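Local coordinates for protein serpin (Taeniopygia guttata, PDB 5HGC) that binds a cortisol-type steroid and may act as an inhibitor of serine proteases, at residues H86-P91 with R362-T367; V95-M100 with S171-K176; L356-D361 with L368-I373. One frame throughout, in Å; residues are numbered along the deposited sequence.

Interaction 1. Residues H86-P91 with R362-T367. With HCY ((11alpha,14beta)-11,17,21-trihydroxypregn-4-ene-3,20-dione), chain B.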
# COMPACT_ATOMS: atom_id res chain seq x y z
N HIS A 86 -4.37 -8.93 -11.65
CA HIS A 86 -3.75 -9.55 -12.80
C HIS A 86 -2.65 -8.62 -13.38
O HIS A 86 -1.53 -9.05 -13.66
CB HIS A 86 -4.82 -9.94 -13.84
CG HIS A 86 -4.26 -10.59 -15.06
ND1 HIS A 86 -3.79 -9.87 -16.15
CD2 HIS A 86 -4.07 -11.90 -15.37
CE1 HIS A 86 -3.33 -10.70 -17.06
NE2 HIS A 86 -3.50 -11.94 -16.62
N MET A 87 -2.97 -7.34 -13.51
CA MET A 87 -2.00 -6.40 -14.06
C MET A 87 -0.83 -6.10 -13.20
O MET A 87 0.28 -6.06 -13.72
CB MET A 87 -2.67 -5.14 -14.49
CG MET A 87 -3.51 -5.51 -15.71
SD MET A 87 -4.17 -4.11 -16.55
CE MET A 87 -2.61 -3.62 -17.34
N LEU A 88 -1.07 -5.94 -11.89
CA LEU A 88 -0.03 -5.71 -10.90
C LEU A 88 0.89 -6.90 -10.68
O LEU A 88 2.11 -6.74 -10.47
CB LEU A 88 -0.64 -5.26 -9.57
CG LEU A 88 -1.43 -3.97 -9.65
CD1 LEU A 88 -2.07 -3.73 -8.29
CD2 LEU A 88 -0.54 -2.82 -10.13
N ASN A 89 0.31 -8.10 -10.72
CA ASN A 89 1.09 -9.31 -10.49
C ASN A 89 1.69 -9.93 -11.69
O ASN A 89 2.65 -10.64 -11.50
CB ASN A 89 0.35 -10.33 -9.64
CG ASN A 89 0.29 -9.90 -8.19
OD1 ASN A 89 0.87 -8.86 -7.82
ND2 ASN A 89 -0.44 -10.64 -7.38
N HIS A 90 1.22 -9.58 -12.89
CA HIS A 90 1.72 -10.22 -14.13
C HIS A 90 3.21 -10.01 -14.44
O HIS A 90 3.66 -8.88 -14.53
CB HIS A 90 0.90 -9.87 -15.38
CG HIS A 90 1.07 -10.87 -16.48
ND1 HIS A 90 1.78 -10.60 -17.63
CD2 HIS A 90 0.68 -12.16 -16.56
CE1 HIS A 90 1.80 -11.68 -18.39
NE2 HIS A 90 1.14 -12.64 -17.77
N PRO A 91 3.97 -11.11 -14.61
CA PRO A 91 5.37 -11.15 -15.06
C PRO A 91 5.72 -10.30 -16.32
O PRO A 91 6.67 -9.55 -16.29
CB PRO A 91 5.56 -12.63 -15.35
CG PRO A 91 4.76 -13.29 -14.28
CD PRO A 91 3.51 -12.47 -14.25
N ARG A 362 0.90 3.69 -13.12
CA ARG A 362 0.39 4.52 -14.23
C ARG A 362 -0.53 3.79 -15.22
O ARG A 362 -1.40 4.44 -15.79
CB ARG A 362 1.49 5.24 -15.01
CG ARG A 362 2.26 6.31 -14.25
CD ARG A 362 3.51 6.66 -15.05
NE ARG A 362 4.58 5.70 -14.77
CZ ARG A 362 5.75 5.66 -15.40
NH1 ARG A 362 5.99 6.52 -16.40
NH2 ARG A 362 6.69 4.73 -15.04
N ASP A 363 -0.37 2.47 -15.39
CA ASP A 363 -1.30 1.62 -16.18
C ASP A 363 -2.68 1.38 -15.60
O ASP A 363 -3.65 1.25 -16.34
CB ASP A 363 -0.70 0.28 -16.49
CG ASP A 363 0.45 0.36 -17.46
OD1 ASP A 363 0.60 1.38 -18.21
OD2 ASP A 363 1.23 -0.59 -17.44
N THR A 364 -2.81 1.37 -14.28
CA THR A 364 -4.14 1.17 -13.67
C THR A 364 -4.58 2.34 -12.80
O THR A 364 -5.66 2.28 -12.19
CB THR A 364 -4.12 -0.06 -12.76
OG1 THR A 364 -3.03 0.07 -11.82
CG2 THR A 364 -3.96 -1.32 -13.57
N ASN A 365 -3.73 3.37 -12.72
CA ASN A 365 -3.99 4.48 -11.84
C ASN A 365 -4.40 4.08 -10.43
O ASN A 365 -5.42 4.55 -9.93
CB ASN A 365 -5.05 5.41 -12.42
CG ASN A 365 -4.53 6.20 -13.62
OD1 ASN A 365 -3.32 6.44 -13.77
ND2 ASN A 365 -5.44 6.59 -14.50
N SER A 366 -3.61 3.20 -9.81
CA SER A 366 -3.90 2.78 -8.45
C SER A 366 -2.74 3.12 -7.55
O SER A 366 -1.57 3.08 -7.97
CB SER A 366 -4.20 1.27 -8.35
OG SER A 366 -3.13 0.56 -8.92
N THR A 367 -3.09 3.42 -6.30
CA THR A 367 -2.11 3.63 -5.26
C THR A 367 -1.61 2.30 -4.73
O THR A 367 -2.38 1.51 -4.15
CB THR A 367 -2.69 4.47 -4.12
OG1 THR A 367 -3.49 5.53 -4.70
CG2 THR A 367 -1.57 5.02 -3.25
C1 HCY B . -6.84 11.14 -10.50
C2 HCY B . -8.26 11.26 -9.94
C3 HCY B . -8.74 9.96 -9.33
C4 HCY B . -7.78 8.87 -9.03
C5 HCY B . -6.47 9.13 -8.97
C6 HCY B . -5.56 8.18 -8.23
C7 HCY B . -4.32 7.86 -9.08
C8 HCY B . -3.66 9.04 -9.79
C9 HCY B . -4.73 9.86 -10.55
C10 HCY B . -5.86 10.37 -9.63
C12 HCY B . -2.94 10.45 -12.41
C11 HCY B . -4.15 10.92 -11.56
C13 HCY B . -1.90 9.68 -11.56
C14 HCY B . -2.63 8.57 -10.79
C15 HCY B . -1.55 7.59 -10.40
C16 HCY B . -0.53 7.63 -11.53
C17 HCY B . -0.89 8.86 -12.40
C18 HCY B . -1.08 10.59 -10.59
C19 HCY B . -5.40 11.27 -8.46
C20 HCY B . 0.33 9.62 -12.89
C21 HCY B . 0.33 10.29 -14.25
O1 HCY B . -9.91 9.85 -9.03
O2 HCY B . -3.73 11.99 -10.72
O3 HCY B . -1.50 8.40 -13.63
O4 HCY B . 1.34 9.70 -12.20
O5 HCY B . 1.03 11.51 -14.02
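The turn of the hairpin formed by strands 355-361 and 366-373 leans on the last turn of helix 74-89, where Met-87 and Leu-88 meet Thr-364. Two atoms of the Met-87 chain, CB and SD, touch the methyl of the threonine: SD lies 4.1 Å from Thr-364 CG2, and the two side chains run past one another in opposite directions. A bend at chi3 (75°) then brings the methionine methyl round to Asp-363, with Met-87 CE 4.4 Å from Asp-363 CB. Leu-88 comes in with one branch only. Its CD2 is 4.2 Å from Thr-364 OG1 and 4.4 Å from Ser-366 OG, so a methyl lies against a small knot of hydroxyls.

That knot belongs to the turn. Ser-366 OG donates to Thr-364 OG1 at 2.9 Å, and Thr-364 OG1 is also bonded to Asp-361 OD2, a side-chain bond joining the turn to the last residue of strand 355-361. Here Asn-365 and Ser-366 both face Asp-361 in a G1 beta bulge, with Asn-365 in the left-handed region of phi and psi. A valine in place of Thr-364 would probably keep the apolar touch on Met-87 but leave Asp-361 OD2 and Ser-366 OG without their shared mate, setting the serine hydroxyl free to turn.

On the side of the turn away from the helix lies the steroid. Asn-365 OD1 accepts a hydrogen bond from the steroid's O3 at 2.7 Å, and Arg-362 CG brushes the steroid's C20, 4.1 Å away. The guanidinium of Arg-362 is held by the carbonyls of Ser-232 and Ala-233, while Arg-226 and Ser-261 supply further hydrogen bonds to the ligand.

Interaction 2. Residues V95-M100 with S171-K176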
# COMPACT_ATOMS: atom_id res chain seq x y z
N VAL A 95 4.77 -3.83 -13.31
CA VAL A 95 4.94 -3.61 -11.88
C VAL A 95 5.56 -4.80 -11.20
O VAL A 95 6.56 -4.65 -10.50
CB VAL A 95 3.62 -3.25 -11.20
CG1 VAL A 95 3.84 -2.86 -9.74
CG2 VAL A 95 2.96 -2.07 -11.89
N GLN A 96 5.00 -5.99 -11.42
CA GLN A 96 5.41 -7.23 -10.72
C GLN A 96 5.41 -7.01 -9.23
O GLN A 96 6.44 -7.11 -8.57
CB GLN A 96 6.79 -7.76 -11.18
CG GLN A 96 6.79 -8.36 -12.59
CD GLN A 96 8.12 -8.16 -13.29
OE1 GLN A 96 8.92 -9.09 -13.42
NE2 GLN A 96 8.35 -6.92 -13.74
N LEU A 97 4.23 -6.68 -8.70
CA LEU A 97 4.12 -6.21 -7.35
C LEU A 97 4.19 -7.42 -6.41
O LEU A 97 4.67 -7.33 -5.28
CB LEU A 97 2.80 -5.47 -7.23
CG LEU A 97 2.40 -4.90 -5.90
CD1 LEU A 97 3.39 -3.84 -5.41
CD2 LEU A 97 0.97 -4.37 -6.03
N ASN A 98 3.73 -8.57 -6.92
CA ASN A 98 3.58 -9.79 -6.17
C ASN A 98 2.78 -9.66 -4.87
O ASN A 98 3.20 -10.09 -3.82
CB ASN A 98 4.92 -10.53 -6.08
CG ASN A 98 5.47 -10.90 -7.48
OD1 ASN A 98 4.70 -11.30 -8.38
ND2 ASN A 98 6.78 -10.73 -7.69
N MET A 99 1.61 -9.06 -4.96
CA MET A 99 0.82 -8.83 -3.74
C MET A 99 0.00 -10.05 -3.49
O MET A 99 -0.51 -10.65 -4.43
CB MET A 99 -0.06 -7.60 -3.87
CG MET A 99 -1.06 -7.57 -5.00
SD MET A 99 -2.35 -6.37 -4.55
CE MET A 99 -3.18 -6.39 -6.11
N MET A 100 -0.10 -10.43 -2.22
CA MET A 100 -0.72 -11.70 -1.84
C MET A 100 -1.68 -11.57 -0.67
O MET A 100 -1.44 -10.81 0.28
CB MET A 100 0.36 -12.73 -1.54
CG MET A 100 1.16 -13.09 -2.79
SD MET A 100 2.91 -13.63 -2.65
CE MET A 100 3.79 -12.25 -1.87
N SER A 171 -2.88 -9.90 4.39
CA SER A 171 -2.33 -9.36 3.13
C SER A 171 -0.93 -8.84 3.32
O SER A 171 -0.61 -8.16 4.31
CB SER A 171 -3.21 -8.34 2.41
OG SER A 171 -3.22 -7.17 3.19
N PHE A 172 -0.08 -9.19 2.36
CA PHE A 172 1.28 -8.79 2.45
C PHE A 172 1.83 -8.53 1.06
O PHE A 172 1.34 -9.07 0.08
CB PHE A 172 2.08 -9.83 3.21
CG PHE A 172 1.89 -11.23 2.71
CD1 PHE A 172 0.72 -11.96 3.03
CD2 PHE A 172 2.89 -11.84 1.93
CE1 PHE A 172 0.57 -13.27 2.55
CE2 PHE A 172 2.72 -13.16 1.47
CZ PHE A 172 1.57 -13.87 1.77
N VAL A 173 2.87 -7.72 1.00
CA VAL A 173 3.42 -7.25 -0.30
C VAL A 173 4.77 -6.64 -0.03
O VAL A 173 4.91 -5.85 0.91
CB VAL A 173 2.48 -6.27 -1.04
CG1 VAL A 173 2.07 -5.13 -0.13
CG2 VAL A 173 3.10 -5.83 -2.34
N TYR A 174 5.75 -7.07 -0.81
CA TYR A 174 7.10 -6.50 -0.83
C TYR A 174 7.31 -5.86 -2.23
O TYR A 174 6.86 -6.42 -3.25
CB TYR A 174 8.19 -7.56 -0.57
CG TYR A 174 9.60 -7.09 -0.94
CD1 TYR A 174 10.41 -6.38 -0.00
CD2 TYR A 174 10.13 -7.30 -2.25
CE1 TYR A 174 11.71 -5.97 -0.33
CE2 TYR A 174 11.42 -6.84 -2.59
CZ TYR A 174 12.19 -6.18 -1.64
OH TYR A 174 13.44 -5.76 -1.98
N PHE A 175 8.01 -4.71 -2.27
CA PHE A 175 8.35 -4.10 -3.53
C PHE A 175 9.73 -3.47 -3.43
O PHE A 175 10.14 -2.95 -2.38
CB PHE A 175 7.26 -3.07 -3.93
CG PHE A 175 7.49 -2.38 -5.27
CD1 PHE A 175 7.28 -3.06 -6.49
CD2 PHE A 175 7.93 -1.05 -5.32
CE1 PHE A 175 7.50 -2.43 -7.73
CE2 PHE A 175 8.15 -0.41 -6.56
CZ PHE A 175 7.93 -1.10 -7.77
N LYS A 176 10.46 -3.55 -4.54
CA LYS A 176 11.65 -2.73 -4.79
C LYS A 176 11.60 -2.32 -6.25
O LYS A 176 11.51 -3.16 -7.19
CB LYS A 176 12.93 -3.49 -4.49
CG LYS A 176 14.21 -2.78 -4.90
CD LYS A 176 15.40 -3.29 -4.08
CE LYS A 176 16.67 -2.59 -4.49
NZ LYS A 176 17.92 -3.28 -4.11
O HOH W 1 7.45 -6.83 -5.91
O HOH W 2 5.34 -8.91 -2.82
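Met-100 lies over the ring of Phe-172, its CB set over one face in a CH-pi contact, 4.0 Å from the ring centroid and 24° off the normal. The thioether goes on past the rim: a bend at chi3 brings Met-100 CE to 3.6 Å from Phe-172 CE2, while the sulfur sits obliquely to the ring in a Met-aromatic contact. Phe-172 CG lies between the backbone N and the carbonyl carbon (chi1 51°), and the ring leans toward 95-100, with Met-100 O over the same face as Met-100 CB. The backbones here form an antiparallel hydrogen-bonded pair, Met-100 N to Phe-172 O and Phe-172 N to Met-100 O, both 3.0 Å and nearly straight.

Farther along, Leu-97 drops its CD1 between two partners, 3.7 Å from Val-173 CG2 and 4.1 Å from Phe-175 CD1, crossing the latter side chain at about a right angle. Val-95 O meets the edge of the Phe-175 ring in its plane.

Ahead of Met-100 the backbones are not directly hydrogen-bonded, and water 2 links Tyr-174 N (2.8 Å) to Asn-98 O. The pairing is the start of strand 100-106 joining strand 167-176, neighbours (s2A and s3A) in sheet A of the serpin fold.

Interaction 3. Residues L356-D361 with L368-I373. With HCY ((11alpha,14beta)-11,17,21-trihydroxypregn-4-ene-3,20-dione), chain B.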
# COMPACT_ATOMS: atom_id res chain seq x y z
N LEU A 356 6.44 12.27 2.76
CA LEU A 356 5.63 11.20 2.26
C LEU A 356 6.26 10.59 1.02
O LEU A 356 6.90 11.31 0.21
CB LEU A 356 4.24 11.69 1.90
CG LEU A 356 3.50 12.48 2.96
CD1 LEU A 356 2.06 12.68 2.50
CD2 LEU A 356 3.53 11.78 4.30
N MET A 357 6.10 9.26 0.89
CA MET A 357 6.38 8.58 -0.37
C MET A 357 5.10 7.83 -0.87
O MET A 357 4.55 6.94 -0.16
CB MET A 357 7.57 7.68 -0.24
CG MET A 357 7.85 6.99 -1.55
SD MET A 357 9.44 6.19 -1.37
CE MET A 357 9.93 5.72 -3.04
N LEU A 358 4.60 8.22 -2.05
CA LEU A 358 3.36 7.63 -2.55
C LEU A 358 3.67 6.94 -3.88
O LEU A 358 4.20 7.57 -4.82
CB LEU A 358 2.24 8.66 -2.73
CG LEU A 358 2.15 9.73 -1.64
CD1 LEU A 358 1.14 10.78 -2.05
CD2 LEU A 358 1.78 9.14 -0.29
N ILE A 359 3.41 5.63 -3.95
CA ILE A 359 3.81 4.88 -5.13
C ILE A 359 2.56 4.46 -5.82
O ILE A 359 1.68 3.89 -5.20
CB ILE A 359 4.67 3.69 -4.76
CG1 ILE A 359 5.92 4.21 -4.00
CG2 ILE A 359 5.02 2.91 -6.01
CD1 ILE A 359 6.79 3.16 -3.30
N PHE A 360 2.48 4.78 -7.11
CA PHE A 360 1.31 4.46 -7.93
C PHE A 360 1.68 3.61 -9.16
O PHE A 360 2.87 3.61 -9.64
CB PHE A 360 0.61 5.71 -8.47
CG PHE A 360 0.25 6.73 -7.42
CD1 PHE A 360 1.17 7.75 -7.05
CD2 PHE A 360 -1.01 6.70 -6.80
CE1 PHE A 360 0.85 8.70 -6.09
CE2 PHE A 360 -1.33 7.66 -5.84
CZ PHE A 360 -0.40 8.66 -5.50
N ASP A 361 0.66 2.90 -9.69
CA ASP A 361 0.79 2.35 -11.04
C ASP A 361 0.12 3.26 -12.11
O ASP A 361 -1.08 3.53 -11.99
CB ASP A 361 0.24 0.92 -11.09
CG ASP A 361 0.31 0.31 -12.50
OD1 ASP A 361 1.26 0.65 -13.27
OD2 ASP A 361 -0.62 -0.50 -12.83
N LEU A 368 -0.32 2.07 -4.95
CA LEU A 368 0.35 0.87 -4.49
C LEU A 368 0.87 1.02 -3.08
O LEU A 368 0.78 0.07 -2.30
CB LEU A 368 1.49 0.45 -5.42
CG LEU A 368 1.12 0.49 -6.91
CD1 LEU A 368 2.32 0.02 -7.72
CD2 LEU A 368 -0.15 -0.32 -7.22
N PHE A 369 1.46 2.17 -2.73
CA PHE A 369 2.00 2.31 -1.37
C PHE A 369 1.83 3.71 -0.84
O PHE A 369 1.93 4.69 -1.61
CB PHE A 369 3.49 1.96 -1.34
CG PHE A 369 3.79 0.52 -1.63
CD1 PHE A 369 3.71 -0.45 -0.63
CD2 PHE A 369 4.19 0.11 -2.92
CE1 PHE A 369 4.00 -1.79 -0.91
CE2 PHE A 369 4.48 -1.24 -3.19
CZ PHE A 369 4.39 -2.19 -2.18
N ILE A 370 1.57 3.83 0.46
CA ILE A 370 1.53 5.11 1.12
C ILE A 370 2.50 5.06 2.30
O ILE A 370 2.35 4.24 3.24
CB ILE A 370 0.09 5.51 1.51
CG1 ILE A 370 -0.74 5.77 0.24
CG2 ILE A 370 0.09 6.76 2.40
CD1 ILE A 370 -2.20 6.11 0.48
N GLY A 371 3.52 5.93 2.26
CA GLY A 371 4.55 5.94 3.27
C GLY A 371 4.57 7.33 3.86
O GLY A 371 4.42 8.33 3.16
N LYS A 372 4.71 7.40 5.18
CA LYS A 372 5.02 8.63 5.84
C LYS A 372 6.29 8.22 6.53
O LYS A 372 6.27 7.34 7.39
CB LYS A 372 3.90 9.00 6.84
CG LYS A 372 4.33 10.14 7.71
CD LYS A 372 3.32 10.50 8.72
CE LYS A 372 3.96 11.45 9.73
NZ LYS A 372 2.91 11.93 10.67
N ILE A 373 7.42 8.78 6.10
CA ILE A 373 8.73 8.42 6.62
C ILE A 373 9.14 9.55 7.55
O ILE A 373 9.48 10.63 7.07
CB ILE A 373 9.78 8.24 5.50
CG1 ILE A 373 9.42 7.08 4.54
CG2 ILE A 373 11.14 7.86 6.09
CD1 ILE A 373 8.08 7.09 3.85
C1 HCY B . -6.84 11.14 -10.50
C2 HCY B . -8.26 11.26 -9.94
C3 HCY B . -8.74 9.96 -9.33
C4 HCY B . -7.78 8.87 -9.03
C5 HCY B . -6.47 9.13 -8.97
C6 HCY B . -5.56 8.18 -8.23
C7 HCY B . -4.32 7.86 -9.08
C8 HCY B . -3.66 9.04 -9.79
C9 HCY B . -4.73 9.86 -10.55
C10 HCY B . -5.86 10.37 -9.63
C12 HCY B . -2.94 10.45 -12.41
C11 HCY B . -4.15 10.92 -11.56
C13 HCY B . -1.90 9.68 -11.56
C14 HCY B . -2.63 8.57 -10.79
C15 HCY B . -1.55 7.59 -10.40
C16 HCY B . -0.53 7.63 -11.53
C17 HCY B . -0.89 8.86 -12.40
C18 HCY B . -1.08 10.59 -10.59
C19 HCY B . -5.40 11.27 -8.46
C20 HCY B . 0.33 9.62 -12.89
C21 HCY B . 0.33 10.29 -14.25
O1 HCY B . -9.91 9.85 -9.03
O2 HCY B . -3.73 11.99 -10.72
O3 HCY B . -1.50 8.40 -13.63
O4 HCY B . 1.34 9.70 -12.20
O5 HCY B . 1.03 11.51 -14.02
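Ile-359 O is gripped twice, by Leu-368 N at 2.7 Å and by Phe-369 N at 3.0 Å; two successive residues facing one make this a classic beta bulge. The return bond, Ile-359 N to Phe-369 O, is 2.9 Å long and nearly straight. Two residues on, Met-357 and Gly-371 form the next hydrogen-bonded pair: Gly-371 N reaches Met-357 O at 2.8 Å, whereas Met-357 N approaches Gly-371 O from 43° above the carbonyl plane. Between the pairs, Leu-358 CA sends a C-H toward Phe-369 O.

The side chains sort onto two faces. Leu-356, Leu-358, Ile-370 and Lys-372 share one, where Leu-358 CD2 meets Ile-370 CG2 at 4.0 Å and helix 12-29 packs against Leu-356 and Ile-370. On the other, Ile-359 CD1 lies 4.0 Å from Phe-369 CD2, next to strand 316-325. Gly-371 sits across from Met-357 with no side chain; a CB there would run into Ile-373 CD1. Leu-368, thrown out of alternation by the bulge, has CG anti to the carbonyl carbon (chi1 -46°), which lays the side chain against the partner backbone, with CG 3.7 Å from Asp-361 N.

Phe-360 turns away from the partner strand and presents CB to the steroid, 3.5 Å from HCY C15, while its ring meets that of Phe-236 nearly perpendicularly. Between 356-361 and 368-373 the hydrogen bonds are thus all backbone ones, the packing is hydrocarbon, and what Phe-360 offers the steroid is an apolar contact.

How the interactions relate
Interaction 1 sets the turn of the hairpin whose strands pair in interaction 3 against helix 74-89, and both reach the steroid: Asn-365 of 362-367 by a hydrogen bond, Phe-360 of 356-361 by apolar contact. The two meet where Ser-366 O lies 2.8 Å from Asp-361 N, a probable hydrogen bond. Interaction 2 is centred about 11 Å from interaction 1; its 95-100 segment lies in the loop that follows helix 74-89, and Leu-88 O probably accepts from Leu-97 N at 2.8 Å. It also packs on interaction 3, with Phe-175 CB 3.4 Å from Phe-369 CE2 and Leu-97 CD1 beside the same ring. Interaction 2 does not reach the ligand; the Val-95 side chain is about 10 Å from it.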